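Local coordinates for SusD superfamily protein (Bacteroides fragilis NCTC 9343, PDB 3NQP) that probably binds sugars at the outer membrane and helps in their uptake, at residues L248-F251 with S252-F255. Numbering follows the deposited sequence.
Sequences LDDF and SQVF
Phe255 turns the edge of its ring, CE2 foremost, against one face of the Phe251 ring, an edge-to-face pair with centroids 5.0 Å apart and planes at 63°. CE2 of Phe255 comes to 3.6 Å from CZ of Phe251, over the rim of that ring rather than its middle. A methyl of Val254, CG1, sits over the centre of one face of the Phe255 ring, 3.8 Å above its plane. Phenylalanine suits both places because the rings are buried: Phe251 also packs on helix 333-337, and Phe255 on Ile378 and Arg381 of strand 377-381.

Asp250 is the N-cap of the one-turn helix 251-255, which follows helix 228-241 in this SusD-family protein and sets Val254 against Arg412 of helix 399-414. A chi1 of -176° carries the carboxylate forward to the opening amides: OD1 accepts weakly from Ser252 N, and Gln253 N is shared weakly between OD1 and Asp250 O. Ser252 OG also meets OD1, though the very short length is doubtful. Aspartate is short enough to reach these amides, and its negative charge probably interacts favourably with their partial positive charge. Val254 N to Phe251 O (3.0 Å) is an i to i-3 bond, its donor 57° out of the carbonyl plane. On the flank, Leu248 lays CD1 3.9 Å from CG2 of Val254, a branched apolar end suited to covering the turn, while Gln253 OE1 bonds to Asn256.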
loop_
_atom_site.group_PDB
_atom_site.type_symbol
_atom_site.label_atom_id
_atom_site.label_comp_id
_atom_site.label_asym_id
_atom_site.label_seq_id
_atom_site.Cartn_x
_atom_site.Cartn_y
_atom_site.Cartn_z
ATOM N N LEU A 248 -2.282 -18.592 -0.837
ATOM C CA LEU A 248 -2.625 -19.388 -2.001
ATOM C C LEU A 248 -1.375 -20.017 -2.603
ATOM O O LEU A 248 -0.254 -19.475 -2.507
ATOM C CB LEU A 248 -3.375 -18.568 -3.059
ATOM C CG LEU A 248 -4.602 -17.755 -2.657
ATOM C CD1 LEU A 248 -5.264 -17.184 -3.940
ATOM C CD2 LEU A 248 -5.613 -18.557 -1.761
ATOM N N ASP A 249 -1.550 -21.173 -3.228
ATOM C CA ASP A 249 -0.434 -21.788 -3.938
ATOM C C ASP A 249 0.038 -20.971 -5.135
ATOM O O ASP A 249 1.212 -20.997 -5.439
ATOM C CB ASP A 249 -0.805 -23.152 -4.476
ATOM C CG ASP A 249 -0.877 -24.221 -3.398
ATOM O OD1 ASP A 249 -0.342 -24.061 -2.270
ATOM O OD2 ASP A 249 -1.491 -25.239 -3.717
ATOM N N ASP A 250 -0.875 -20.312 -5.846
ATOM C CA ASP A 250 -0.528 -19.573 -7.082
ATOM C C ASP A 250 -0.626 -18.060 -6.827
ATOM O O ASP A 250 -1.681 -17.548 -6.550
ATOM C CB ASP A 250 -1.478 -19.997 -8.183
ATOM C CG ASP A 250 -1.151 -19.380 -9.546
ATOM O OD1 ASP A 250 -0.967 -18.152 -9.642
ATOM O OD2 ASP A 250 -1.175 -20.117 -10.559
ATOM N N PHE A 251 0.498 -17.372 -6.920
ATOM C CA PHE A 251 0.560 -15.950 -6.778
ATOM C C PHE A 251 -0.457 -15.210 -7.632
ATOM O O PHE A 251 -1.118 -14.300 -7.133
ATOM C CB PHE A 251 1.969 -15.479 -7.117
ATOM C CG PHE A 251 2.219 -13.985 -6.891
ATOM C CD1 PHE A 251 2.442 -13.492 -5.639
ATOM C CD2 PHE A 251 2.288 -13.105 -7.980
ATOM C CE1 PHE A 251 2.758 -12.140 -5.453
ATOM C CE2 PHE A 251 2.595 -11.738 -7.799
ATOM C CZ PHE A 251 2.798 -11.264 -6.536
ATOM N N SER A 252 -0.621 -15.594 -8.895
ATOM C CA SER A 252 -1.522 -14.827 -9.770
ATOM C C SER A 252 -2.973 -14.930 -9.300
ATOM O O SER A 252 -3.744 -14.028 -9.531
ATOM C CB SER A 252 -1.440 -15.264 -11.234
ATOM O OG SER A 252 -1.861 -16.608 -11.371
ATOM N N GLN A 253 -3.331 -16.035 -8.649
ATOM C CA GLN A 253 -4.713 -16.250 -8.194
ATOM C C GLN A 253 -5.043 -15.305 -7.066
ATOM O O GLN A 253 -6.230 -15.137 -6.719
ATOM C CB GLN A 253 -4.897 -17.695 -7.703
ATOM C CG GLN A 253 -5.017 -18.728 -8.838
ATOM C CD GLN A 253 -6.362 -18.613 -9.519
ATOM O OE1 GLN A 253 -6.560 -17.754 -10.351
ATOM N NE2 GLN A 253 -7.304 -19.467 -9.128
ATOM N N VAL A 254 -4.004 -14.764 -6.420
ATOM C CA VAL A 254 -4.242 -13.830 -5.331
ATOM C C VAL A 254 -5.036 -12.639 -5.879
ATOM O O VAL A 254 -5.945 -12.154 -5.210
ATOM C CB VAL A 254 -2.929 -13.424 -4.600
ATOM C CG1 VAL A 254 -3.196 -12.232 -3.634
ATOM C CG2 VAL A 254 -2.312 -14.677 -3.875
ATOM N N PHE A 255 -4.702 -12.188 -7.096
ATOM C CA PHE A 255 -5.191 -10.901 -7.657
ATOM C C PHE A 255 -6.287 -11.098 -8.652
ATOM O O PHE A 255 -6.960 -10.141 -9.011
ATOM C CB PHE A 255 -4.033 -10.143 -8.310
ATOM C CG PHE A 255 -2.872 -10.075 -7.408
ATOM C CD1 PHE A 255 -2.835 -9.119 -6.425
ATOM C CD2 PHE A 255 -1.863 -11.037 -7.456
ATOM C CE1 PHE A 255 -1.778 -9.085 -5.503
ATOM C CE2 PHE A 255 -0.828 -11.021 -6.560
ATOM C CZ PHE A 255 -0.786 -10.009 -5.559
#